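Local atomic coordinates of oxidoreductase (Thermotoga maritima, PDB entry 1ZH8), a protein that binds NADP and probably catalyses the NADP-dependent interconversion of an alcohol and its carbonyl product, as a member of the GFO/IDH/MocA oxidoreductase family. Residues Tyr74-Glu79 against Lys101-Val107; Lys134-Ile138 against Asp297-Val302; Ala204-Arg208 against Lys318-Phe322; Ser218-Lys222 against Asp232-Ser236. One frame throughout, in Å; residues are numbered along the deposited sequence.

Contact 1: residues Tyr74-Glu79 against Lys101-Val107; sequences YEELLE and KALRKGV
Leu78 and Tyr74 of helix 74-79 supply the apolar part of this contact, pressing against the last turn of helix 95-104. Leu78 CD1 lies 3.6 Å from Lys101 C, so one branch packs on the backbone itself, while CD2 turns to Ala102 CB (4.2 Å) and, more loosely, to Val107 CG1. CG of Tyr74 stands anti to the backbone N (chi1 173°), which carries the ring across toward Lys101 and Ala102. Leu78 CD1 covers one face of that ring near its rim, and Lys101 CB comes to within 3.8 Å of Tyr74 CE2. The hydroxyl reaches past Ala102 CB and is hydrogen-bonded to the backbone oxygen of Phe98, whose ring also stacks with that of Tyr74.

The charged interactions lie at the exposed margins. Lys105 NZ meets Glu79 OE1 at 2.8 Å on the syn side of the carboxylate, 30° out of its plane, after a chain bent at chi2 and chi4. A second salt bridge, Lys101 NZ to Glu75 OE2 at 3.4 Å, is weak and doubtful, since the lysine has a second conformer.

Past Lys105 the helix closes in a Schellman motif: Gly106 takes a positive phi, and Val107 N returns to Ala102 O at 2.9 Å. The two helices, with Tyr74 and Leu78 resting on Val86 of strand 85-88, belong to the helical layer packed on the parallel sheet, as in a Rossmann fold.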
loop_
_atom_site.group_PDB
_atom_site.type_symbol
_atom_site.label_atom_id
_atom_site.label_comp_id
_atom_site.label_asym_id
_atom_site.label_seq_id
_atom_site.Cartn_x
_atom_site.Cartn_y
_atom_site.Cartn_z
ATOM N N TYR A 74 -14.381 24.936 34.571
ATOM C CA TYR A 74 -12.977 25.064 34.255
ATOM C C TYR A 74 -12.466 26.465 34.542
ATOM O O TYR A 74 -11.343 26.624 35.054
ATOM C CB TYR A 74 -12.830 24.766 32.782
ATOM C CG TYR A 74 -11.482 24.998 32.177
ATOM C CD1 TYR A 74 -10.352 24.346 32.655
ATOM C CD2 TYR A 74 -11.350 25.815 31.066
ATOM C CE1 TYR A 74 -9.116 24.519 32.050
ATOM C CE2 TYR A 74 -10.122 26.005 30.451
ATOM C CZ TYR A 74 -9.009 25.359 30.949
ATOM O OH TYR A 74 -7.796 25.554 30.335
ATOM N N GLU A 75 -13.277 27.474 34.193
ATOM C CA GLU A 75 -12.908 28.879 34.392
ATOM C C GLU A 75 -12.657 29.141 35.874
ATOM O O GLU A 75 -11.767 29.923 36.216
ATOM C CB GLU A 75 -13.994 29.838 33.867
ATOM C CG GLU A 75 -14.174 29.893 32.347
ATOM C CD GLU A 75 -14.961 28.706 31.773
ATOM O OE1 GLU A 75 -15.431 27.842 32.544
ATOM O OE2 GLU A 75 -15.107 28.631 30.534
ATOM N N GLU A 76 -13.430 28.484 36.744
ATOM C CA GLU A 76 -13.264 28.657 38.194
ATOM C C GLU A 76 -12.002 27.960 38.656
ATOM O O GLU A 76 -11.249 28.499 39.475
ATOM C CB GLU A 76 -14.475 28.161 39.007
ATOM C CG GLU A 76 -14.335 28.441 40.516
ATOM C CD GLU A 76 -15.547 28.023 41.380
ATOM O OE1 GLU A 76 -16.438 27.292 40.889
ATOM O OE2 GLU A 76 -15.592 28.424 42.573
ATOM N N LEU A 77 -11.771 26.761 38.124
ATOM C CA LEU A 77 -10.553 26.020 38.429
ATOM C C LEU A 77 -9.353 26.880 38.105
ATOM O O LEU A 77 -8.444 26.996 38.919
ATOM C CB LEU A 77 -10.512 24.744 37.625
ATOM C CG LEU A 77 -9.334 23.806 37.814
ATOM C CD1 LEU A 77 -9.842 22.369 37.764
ATOM C CD2 LEU A 77 -8.311 24.065 36.749
ATOM N N LEU A 78 -9.377 27.506 36.924
ATOM C CA LEU A 78 -8.271 28.329 36.459
ATOM C C LEU A 78 -8.008 29.526 37.360
ATOM O O LEU A 78 -6.884 30.005 37.428
ATOM C CB LEU A 78 -8.478 28.815 35.017
ATOM C CG LEU A 78 -8.298 27.897 33.799
ATOM C CD1 LEU A 78 -8.571 28.705 32.510
ATOM C CD2 LEU A 78 -6.937 27.197 33.738
ATOM N N GLU A 79 -9.036 30.012 38.043
ATOM C CA GLU A 79 -8.928 31.266 38.786
ATOM C C GLU A 79 -8.688 30.982 40.275
ATOM O O GLU A 79 -8.364 31.889 41.046
ATOM C CB GLU A 79 -10.159 32.153 38.494
ATOM C CG GLU A 79 -10.367 33.391 39.366
ATOM C CD GLU A 79 -9.419 34.578 39.075
ATOM O OE1 GLU A 79 -8.657 34.557 38.064
ATOM O OE2 GLU A 79 -9.464 35.552 39.883
ATOM N N LYS A 101 -7.835 29.845 27.226
ATOM C CA LYS A 101 -8.250 30.260 28.567
ATOM C C LYS A 101 -7.085 30.057 29.552
ATOM O O LYS A 101 -6.779 30.944 30.340
ATOM C CB LYS A 101 -9.513 29.519 29.024
ATOM C CG LYS A 101 -10.807 30.180 28.586
ATOM C CD LYS A 101 -11.964 29.181 28.475
ATOM C CE LYS A 101 -13.172 29.814 27.768
ATOM N NZ LYS A 101 -14.179 28.816 27.287
ATOM N N ALA A 102 -6.413 28.909 29.471
ATOM C CA ALA A 102 -5.305 28.617 30.373
ATOM C C ALA A 102 -4.154 29.631 30.236
ATOM O O ALA A 102 -3.640 30.141 31.232
ATOM C CB ALA A 102 -4.816 27.200 30.152
ATOM N N LEU A 103 -3.753 29.921 29.001
ATOM C CA LEU A 103 -2.656 30.844 28.763
ATOM C C LEU A 103 -3.014 32.249 29.203
ATOM O O LEU A 103 -2.148 32.966 29.727
ATOM C CB LEU A 103 -2.213 30.838 27.301
ATOM C CG LEU A 103 -1.779 29.501 26.679
ATOM C CD1 LEU A 103 -1.396 29.751 25.244
ATOM C CD2 LEU A 103 -0.640 28.797 27.424
ATOM N N ARG A 104 -4.278 32.641 29.015
ATOM C CA ARG A 104 -4.749 33.950 29.496
ATOM C C ARG A 104 -4.636 34.118 31.009
ATOM O O ARG A 104 -4.435 35.236 31.495
ATOM C CB ARG A 104 -6.183 34.227 29.061
ATOM C CG ARG A 104 -6.301 34.733 27.656
ATOM C CD ARG A 104 -7.735 35.007 27.324
ATOM N NE ARG A 104 -7.843 35.787 26.097
ATOM C CZ ARG A 104 -7.750 37.114 26.032
ATOM N NH1 ARG A 104 -7.537 37.847 27.127
ATOM N NH2 ARG A 104 -7.873 37.712 24.858
ATOM N N LYS A 105 -4.774 33.007 31.738
ATOM C CA LYS A 105 -4.610 32.989 33.195
ATOM C C LYS A 105 -3.175 32.729 33.659
ATOM O O LYS A 105 -2.921 32.657 34.856
ATOM C CB LYS A 105 -5.553 31.963 33.825
ATOM C CG LYS A 105 -6.704 32.592 34.625
ATOM C CD LYS A 105 -7.762 33.242 33.744
ATOM C CE LYS A 105 -8.773 34.041 34.572
ATOM N NZ LYS A 105 -8.183 35.182 35.351
ATOM N N GLY A 106 -2.246 32.585 32.712
ATOM C CA GLY A 106 -0.856 32.245 33.028
ATOM C C GLY A 106 -0.665 30.835 33.566
ATOM O O GLY A 106 0.053 30.630 34.533
ATOM N N VAL A 107 -1.295 29.849 32.933
ATOM C CA VAL A 107 -1.212 28.461 33.408
ATOM C C VAL A 107 -0.692 27.566 32.275
ATOM O O VAL A 107 -1.172 27.676 31.157
ATOM C CB VAL A 107 -2.605 27.980 33.922
ATOM C CG1 VAL A 107 -2.653 26.496 34.061
ATOM C CG2 VAL A 107 -2.948 28.640 35.257
#

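Contact 2: residues Lys134-Ile138 against Asp297-Val302; sequences KTVYI and DFYQVV. With EDO (1,2-ethanediol), chain G.
Tyr137 OH donates to Asp297 OD2 at 2.7 Å, the shortest polar bond between strand 136-139 and helix 290-303. It uses the anti lone pair of OD2, the one turned away from OD1. The carboxylate oxygen lies in the plane of the tyrosine ring, at its edge, although the two flat groups are themselves turned 67° apart. OD1 is taken by a salt bridge to Lys306.

Phe298, next along the helix, covers a face of the same ring. Its CB sits 4.1 Å from the ring centroid in a CH-pi contact, and its own ring presents an edge in an offset edge-to-face pair with planes at 75°. CD1 of Phe298 also reaches Tyr137 CB at 3.6 Å.

Thr135 continues the packing one helical turn on. Its CG2, anti to the backbone N, meets Val301 CG1 at 3.6 Å, and OG1 passes Val302 CG2. A 1,2-ethanediol, probably from the crystallisation liquor, spans the margin, with its O1 donating to Val302 O at 2.9 Å.

The tyrosine is thus fixed in rotation by a bond at its rim and a phenylalanine over its face, while Lys306 would probably help stabilise the negative charge of its buried aspartate partner.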
loop_
_atom_site.group_PDB
_atom_site.type_symbol
_atom_site.label_atom_id
_atom_site.label_comp_id
_atom_site.label_asym_id
_atom_site.label_seq_id
_atom_site.Cartn_x
_atom_site.Cartn_y
_atom_site.Cartn_z
ATOM N N LYS A 134 4.129 30.561 28.743
ATOM C CA LYS A 134 3.739 29.294 29.344
ATOM C C LYS A 134 3.886 28.168 28.320
ATOM O O LYS A 134 3.914 28.419 27.120
ATOM C CB LYS A 134 2.294 29.381 29.815
ATOM C CG LYS A 134 1.935 30.652 30.578
ATOM C CD LYS A 134 2.869 30.969 31.761
ATOM C CE LYS A 134 2.720 29.981 32.897
ATOM N NZ LYS A 134 3.320 30.569 34.130
ATOM N N THR A 135 3.985 26.928 28.793
ATOM C CA THR A 135 4.137 25.788 27.896
ATOM C C THR A 135 2.777 25.265 27.417
ATOM O O THR A 135 1.872 25.038 28.240
ATOM C CB THR A 135 4.893 24.624 28.570
ATOM O OG1 THR A 135 6.198 25.061 28.977
ATOM C CG2 THR A 135 5.029 23.427 27.600
ATOM N N VAL A 136 2.641 25.098 26.091
ATOM C CA VAL A 136 1.607 24.230 25.536
ATOM C C VAL A 136 2.271 22.937 25.069
ATOM O O VAL A 136 3.184 22.949 24.241
ATOM C CB VAL A 136 0.827 24.863 24.373
ATOM C CG1 VAL A 136 -0.277 23.884 23.870
ATOM C CG2 VAL A 136 0.206 26.168 24.810
ATOM N N TYR A 137 1.795 21.820 25.615
ATOM C CA TYR A 137 2.339 20.521 25.333
ATOM C C TYR A 137 1.208 19.646 24.800
ATOM O O TYR A 137 0.264 19.375 25.532
ATOM C CB TYR A 137 2.924 19.948 26.616
ATOM C CG TYR A 137 3.769 18.721 26.403
ATOM C CD1 TYR A 137 3.187 17.489 26.069
ATOM C CD2 TYR A 137 5.146 18.779 26.548
ATOM C CE1 TYR A 137 3.965 16.351 25.870
ATOM C CE2 TYR A 137 5.931 17.646 26.367
ATOM C CZ TYR A 137 5.330 16.441 26.028
ATOM O OH TYR A 137 6.109 15.334 25.838
ATOM N N ILE A 138 1.276 19.244 23.523
ATOM C CA ILE A 138 0.282 18.318 22.964
ATOM C C ILE A 138 0.801 16.909 23.139
ATOM O O ILE A 138 1.880 16.562 22.628
ATOM C CB ILE A 138 -0.022 18.519 21.470
ATOM C CG1 ILE A 138 -0.286 19.992 21.141
ATOM C CG2 ILE A 138 -1.235 17.629 21.073
ATOM C CD1 ILE A 138 -1.449 20.661 21.964
ATOM N N ASP A 297 8.374 14.198 30.488
ATOM C CA ASP A 297 8.967 15.117 29.523
ATOM C C ASP A 297 8.396 16.529 29.715
ATOM O O ASP A 297 9.135 17.525 29.737
ATOM C CB ASP A 297 8.754 14.589 28.093
ATOM C CG ASP A 297 9.421 15.455 27.033
ATOM O OD1 ASP A 297 10.652 15.623 27.055
ATOM O OD2 ASP A 297 8.710 15.947 26.150
ATOM N N PHE A 298 7.079 16.588 29.898
ATOM C CA PHE A 298 6.361 17.825 30.206
ATOM C C PHE A 298 6.873 18.465 31.505
ATOM O O PHE A 298 7.008 19.693 31.593
ATOM C CB PHE A 298 4.878 17.496 30.308
ATOM C CG PHE A 298 4.016 18.605 30.821
ATOM C CD1 PHE A 298 3.792 19.746 30.061
ATOM C CD2 PHE A 298 3.371 18.478 32.050
ATOM C CE1 PHE A 298 2.934 20.768 30.528
ATOM C CE2 PHE A 298 2.519 19.473 32.522
ATOM C CZ PHE A 298 2.299 20.620 31.755
ATOM N N TYR A 299 7.174 17.634 32.503
ATOM C CA TYR A 299 7.743 18.145 33.729
ATOM C C TYR A 299 9.072 18.835 33.457
ATOM O O TYR A 299 9.370 19.879 34.041
ATOM C CB TYR A 299 7.929 17.053 34.797
ATOM C CG TYR A 299 8.610 17.614 36.032
ATOM C CD1 TYR A 299 7.865 18.206 37.048
ATOM C CD2 TYR A 299 10.008 17.603 36.154
ATOM C CE1 TYR A 299 8.486 18.762 38.170
ATOM C CE2 TYR A 299 10.642 18.155 37.274
ATOM C CZ TYR A 299 9.872 18.729 38.275
ATOM O OH TYR A 299 10.481 19.263 39.381
ATOM N N GLN A 300 9.877 18.238 32.588
ATOM C CA GLN A 300 11.225 18.740 32.339
ATOM C C GLN A 300 11.156 20.032 31.518
ATOM O O GLN A 300 11.968 20.955 31.716
ATOM C CB GLN A 300 12.096 17.670 31.661
ATOM C CG GLN A 300 12.593 16.603 32.624
ATOM C CD GLN A 300 13.453 15.555 31.950
ATOM O OE1 GLN A 300 12.999 14.850 31.054
ATOM N NE2 GLN A 300 14.710 15.450 32.377
ATOM N N VAL A 301 10.171 20.095 30.621
ATOM C CA VAL A 301 9.927 21.289 29.822
ATOM C C VAL A 301 9.508 22.436 30.730
ATOM O O VAL A 301 10.079 23.528 30.673
ATOM C CB VAL A 301 8.878 21.053 28.709
ATOM C CG1 VAL A 301 8.447 22.383 28.085
ATOM C CG2 VAL A 301 9.463 20.144 27.636
ATOM N N VAL A 302 8.542 22.166 31.593
ATOM C CA VAL A 302 8.013 23.191 32.462
ATOM C C VAL A 302 8.980 23.601 33.553
ATOM O O VAL A 302 9.191 24.792 33.770
ATOM C CB VAL A 302 6.670 22.771 33.063
ATOM C CG1 VAL A 302 6.243 23.714 34.244
ATOM C CG2 VAL A 302 5.622 22.756 31.960
HETATM C C1 EDO G . 9.279 27.480 30.885
HETATM O O1 EDO G . 8.546 27.024 32.031
HETATM C C2 EDO G . 8.386 27.454 29.645
HETATM O O2 EDO G . 7.031 27.809 29.969
#

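Contact 3: residues Ala204-Arg208 against Lys318-Phe322; sequences AAAMR and KDLAF
Arg208 and Asp319 form the salt bridge between helices 195-211 and 313-329, with NH1 of the arginine 2.9 Å from OD1 of the aspartate. The bond is bent, at 137° about the hydrogen. OD1 is approached from above the carboxylate plane and is itself tilted out of the guanidinium plane, the two planes being 59° apart. Both partners are shared: Asp319 OD2 bridges to Arg143, while Arg208 NE pairs with Glu213 and its NH2 with Gln315 OE1.

A bend at chi3 turns the arginine's flat end across Lys318. Lys318 CB sits squarely over one guanidinium face, 3.8 Å from Arg208 CZ, and Lys318 CD comes to 3.4 Å from Arg208 NH2. The lysine chain then extends away, its ammonium making a long, weak ion pair with Glu213.

Nearer the backbones the alanines meet Asp319 directly. Ala204 CB lies 3.6 Å from Asp319 O, and the CA of Ala205 comes to 3.3 Å from Asp319 OD1. Ala204 CB also touches Phe322 CD2 at 3.9 Å. Met207, present as selenomethionine, lays its CE against Phe322 CE2, likewise at 3.9 Å, its chain and the phenylalanine side chain running at about a right angle. Phe322 is further packed edge-to-face with Phe238 of the large sheet.

The axes of segments 204-208 and 318-322 approach to 9.3 Å, at 108° to one another. Chemically, the buried guanidinium directs N-H groups to two carboxylates and an amide oxygen, which probably offset its charge, and Arg143 beside it probably helps hold Asp319 ionised.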
loop_
_atom_site.group_PDB
_atom_site.type_symbol
_atom_site.label_atom_id
_atom_site.label_comp_id
_atom_site.label_asym_id
_atom_site.label_seq_id
_atom_site.Cartn_x
_atom_site.Cartn_y
_atom_site.Cartn_z
ATOM N N ALA A 204 0.930 9.040 12.152
ATOM C CA ALA A 204 1.763 10.051 11.505
ATOM C C ALA A 204 2.941 10.406 12.409
ATOM O O ALA A 204 4.088 10.577 11.942
ATOM C CB ALA A 204 0.936 11.302 11.177
ATOM N N ALA A 205 2.667 10.502 13.713
ATOM C CA ALA A 205 3.721 10.818 14.653
ATOM C C ALA A 205 4.855 9.790 14.513
ATOM O O ALA A 205 6.033 10.156 14.327
ATOM C CB ALA A 205 3.181 10.880 16.067
ATOM N N ALA A 206 4.480 8.513 14.509
ATOM C CA ALA A 206 5.470 7.439 14.425
ATOM C C ALA A 206 6.241 7.451 13.112
ATOM O O ALA A 206 7.465 7.348 13.107
ATOM C CB ALA A 206 4.831 6.083 14.671
HETATM N N MSE A 207 5.539 7.603 11.996
HETATM C CA MSE A 207 6.211 7.584 10.692
HETATM C C MSE A 207 7.182 8.769 10.569
HETATM O O MSE A 207 8.293 8.625 10.024
HETATM C CB MSE A 207 5.176 7.588 9.576
HETATM C CG MSE A 207 4.306 6.346 9.621
HETATM SE SE MSE A 207 3.032 6.212 8.158
HETATM C CE MSE A 207 1.465 7.114 8.965
ATOM N N ARG A 208 6.776 9.930 11.089
ATOM C CA ARG A 208 7.645 11.100 11.038
ATOM C C ARG A 208 8.861 10.923 11.953
ATOM O O ARG A 208 9.962 11.379 11.633
ATOM C CB ARG A 208 6.893 12.404 11.361
ATOM C CG ARG A 208 5.749 12.752 10.385
ATOM C CD ARG A 208 5.003 14.041 10.807
ATOM N NE ARG A 208 5.927 15.123 11.141
ATOM C CZ ARG A 208 6.160 15.561 12.379
ATOM N NH1 ARG A 208 5.513 15.033 13.401
ATOM N NH2 ARG A 208 7.040 16.534 12.599
ATOM N N LYS A 318 1.700 19.061 12.335
ATOM C CA LYS A 318 2.197 18.246 11.220
ATOM C C LYS A 318 1.584 16.842 11.194
ATOM O O LYS A 318 1.306 16.317 10.123
ATOM C CB LYS A 318 3.730 18.174 11.213
ATOM C CG LYS A 318 4.403 19.518 10.912
ATOM C CD LYS A 318 5.908 19.492 11.238
ATOM C CE LYS A 318 6.567 20.784 10.718
ATOM N NZ LYS A 318 8.036 20.809 10.882
ATOM N N ASP A 319 1.346 16.245 12.363
ATOM C CA ASP A 319 0.666 14.960 12.380
ATOM C C ASP A 319 -0.738 15.097 11.780
ATOM O O ASP A 319 -1.168 14.272 10.952
ATOM C CB ASP A 319 0.538 14.398 13.793
ATOM C CG ASP A 319 1.868 14.183 14.480
ATOM O OD1 ASP A 319 2.875 13.895 13.798
ATOM O OD2 ASP A 319 1.883 14.292 15.729
ATOM N N LEU A 320 -1.440 16.145 12.200
ATOM C CA LEU A 320 -2.809 16.321 11.797
ATOM C C LEU A 320 -2.851 16.599 10.290
ATOM O O LEU A 320 -3.632 15.985 9.587
ATOM C CB LEU A 320 -3.475 17.421 12.627
ATOM C CG LEU A 320 -4.956 17.692 12.380
ATOM C CD1 LEU A 320 -5.775 16.419 12.465
ATOM C CD2 LEU A 320 -5.459 18.671 13.409
ATOM N N ALA A 321 -1.965 17.471 9.810
ATOM C CA ALA A 321 -1.832 17.788 8.378
ATOM C C ALA A 321 -1.701 16.557 7.456
ATOM O O ALA A 321 -2.328 16.511 6.391
ATOM C CB ALA A 321 -0.659 18.745 8.152
ATOM N N PHE A 322 -0.893 15.578 7.861
ATOM C CA PHE A 322 -0.797 14.326 7.123
ATOM C C PHE A 322 -2.183 13.687 6.953
ATOM O O PHE A 322 -2.587 13.358 5.835
ATOM C CB PHE A 322 0.178 13.338 7.804
ATOM C CG PHE A 322 0.160 11.954 7.197
ATOM C CD1 PHE A 322 0.987 11.640 6.120
ATOM C CD2 PHE A 322 -0.696 10.975 7.686
ATOM C CE1 PHE A 322 0.981 10.371 5.544
ATOM C CE2 PHE A 322 -0.725 9.695 7.114
ATOM C CZ PHE A 322 0.121 9.396 6.041
#

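Contact 4: residues Ser218-Lys222 against Asp232-Ser236; sequences SAVAK and DFLSS. With NA (sodium ion), chain C.
Asp232 holds CG between its backbone N and carbonyl carbon (chi1 53°), and this turn brings OD2 to the sodium ion at 2.6 Å while its amide still faces Lys222. Leu234, with CG anti to the backbone N (chi1 174°), sends CD1 over to Ala219 CB and Ala221 CB, each 3.9 Å away. Asp223, Ser225, Leu228 and Gly230 complete the sodium site, and Asp232 OD1 accepts from Leu224 N.

The two strands form an antiparallel beta hairpin, 214-222 with 233-240, within the large sheet of the C-terminal domain. Val220 and Ser235 are a hydrogen-bonded pair: Val220 N reaches Ser235 O at 2.8 Å, and Ser235 N returns to Val220 O at 3.0 Å. At the end nearest the metal the register slips in a classic beta bulge. Lys222 O accepts from both Asp232 N and Phe233 N, each at 3.0 Å; the first bond is nearly straight (176°) and in the carbonyl plane, the second more bent. Lys222 N completes the pair with Phe233 O.

Ala219, Ala221, Leu234 and Ser236 point to one face, where Ala219 CB packs on Ser236 CB at 3.5 Å. Cys326 of helix 313-329 touches Ala219, Leu234 and Ser236; Leu196 of helix 195-211 lies on Ala221 and Leu234. Val220, Lys222, Phe233 and Ser235 point to the other, which meets the second subunit: Lys222 NZ forms a salt bridge with Glu239 and a hydrogen bond with Gly243 O of that subunit, and Val220 and Phe233 pack on its Val245.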
loop_
_atom_site.group_PDB
_atom_site.type_symbol
_atom_site.label_atom_id
_atom_site.label_comp_id
_atom_site.label_asym_id
_atom_site.label_seq_id
_atom_site.Cartn_x
_atom_site.Cartn_y
_atom_site.Cartn_z
ATOM N N SER A 218 -1.295 10.674 -1.462
ATOM C CA SER A 218 -2.419 10.435 -2.349
ATOM C C SER A 218 -3.186 9.336 -1.630
ATOM O O SER A 218 -2.614 8.310 -1.299
ATOM C CB SER A 218 -1.895 9.969 -3.713
ATOM O OG SER A 218 -2.927 9.480 -4.559
ATOM N N ALA A 219 -4.462 9.532 -1.339
ATOM C CA ALA A 219 -5.148 8.591 -0.465
ATOM C C ALA A 219 -6.614 8.464 -0.776
ATOM O O ALA A 219 -7.222 9.376 -1.337
ATOM C CB ALA A 219 -4.961 9.005 1.005
ATOM N N VAL A 220 -7.197 7.340 -0.384
ATOM C CA VAL A 220 -8.639 7.156 -0.525
ATOM C C VAL A 220 -9.254 6.780 0.840
ATOM O O VAL A 220 -8.835 5.814 1.477
ATOM C CB VAL A 220 -8.969 6.146 -1.668
ATOM C CG1 VAL A 220 -8.219 4.863 -1.466
ATOM C CG2 VAL A 220 -10.455 5.866 -1.767
ATOM N N ALA A 221 -10.217 7.584 1.288
ATOM C CA ALA A 221 -10.872 7.420 2.586
ATOM C C ALA A 221 -12.318 7.005 2.396
ATOM O O ALA A 221 -13.024 7.587 1.573
ATOM C CB ALA A 221 -10.814 8.696 3.348
ATOM N N LYS A 222 -12.753 5.985 3.133
ATOM C CA LYS A 222 -14.136 5.495 3.052
ATOM C C LYS A 222 -14.827 5.385 4.422
ATOM O O LYS A 222 -14.171 5.292 5.461
ATOM C CB LYS A 222 -14.194 4.158 2.326
ATOM C CG LYS A 222 -13.676 4.221 0.935
ATOM C CD LYS A 222 -14.307 3.154 0.054
ATOM C CE LYS A 222 -13.808 3.309 -1.375
ATOM N NZ LYS A 222 -14.559 2.463 -2.320
ATOM N N ASP A 232 -13.705 5.741 8.388
ATOM C CA ASP A 232 -13.118 4.708 9.232
ATOM C C ASP A 232 -12.166 3.789 8.470
ATOM O O ASP A 232 -11.605 2.865 9.039
ATOM C CB ASP A 232 -14.235 3.909 9.917
ATOM C CG ASP A 232 -15.264 3.375 8.934
ATOM O OD1 ASP A 232 -14.879 2.760 7.922
ATOM O OD2 ASP A 232 -16.471 3.547 9.178
ATOM N N PHE A 233 -12.000 4.058 7.181
ATOM C CA PHE A 233 -11.056 3.334 6.357
ATOM C C PHE A 233 -10.201 4.309 5.562
ATOM O O PHE A 233 -10.691 5.299 5.040
ATOM C CB PHE A 233 -11.771 2.358 5.428
ATOM C CG PHE A 233 -10.843 1.637 4.488
ATOM C CD1 PHE A 233 -10.511 2.190 3.250
ATOM C CD2 PHE A 233 -10.283 0.428 4.843
ATOM C CE1 PHE A 233 -9.653 1.544 2.388
ATOM C CE2 PHE A 233 -9.412 -0.230 3.977
ATOM C CZ PHE A 233 -9.099 0.331 2.749
ATOM N N LEU A 234 -8.909 4.036 5.476
ATOM C CA LEU A 234 -8.019 4.911 4.732
ATOM C C LEU A 234 -6.921 4.066 4.093
ATOM O O LEU A 234 -6.356 3.198 4.752
ATOM C CB LEU A 234 -7.428 5.958 5.664
ATOM C CG LEU A 234 -6.371 6.864 5.038
ATOM C CD1 LEU A 234 -7.080 7.703 3.984
ATOM C CD2 LEU A 234 -5.701 7.753 6.058
ATOM N N SER A 235 -6.652 4.282 2.807
ATOM C CA SER A 235 -5.457 3.721 2.161
ATOM C C SER A 235 -4.696 4.825 1.433
ATOM O O SER A 235 -5.298 5.642 0.709
ATOM C CB SER A 235 -5.825 2.602 1.198
ATOM O OG SER A 235 -4.689 1.818 0.889
ATOM N N SER A 236 -3.379 4.845 1.605
ATOM C CA SER A 236 -2.563 5.956 1.127
ATOM C C SER A 236 -1.190 5.546 0.623
ATOM O O SER A 236 -0.603 4.582 1.109
ATOM C CB SER A 236 -2.371 6.967 2.254
ATOM O OG SER A 236 -1.601 6.396 3.282
HETATM NA NA NA C . -18.246 5.303 9.788
#

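How the contacts relate
Contacts 1 and 2 belong to the parallel nucleotide-binding sheet and its helices; contacts 3 and 4 lie on the other domain, with its large mixed sheet. The first two have centres 16 Å apart and touch, Leu103 of helix 95-104 packing on Lys134 and Val136. Contact 2 joins the edge strand 136-139 to helix 290-303, far on in sequence, and helix 313-329 of contact 3 follows that helix. Contacts 2 and 3 alternate along the chain, in the order 134-138, 204-208, 297-302, 318-322, with nearest atoms about 7 Å apart. Contact 4, nested within the loop closed by contact 3, has its centre 15 Å from it and 39 Å from contact 1. The chain thus returns from the C-terminal domain to pack against the Rossmann domain.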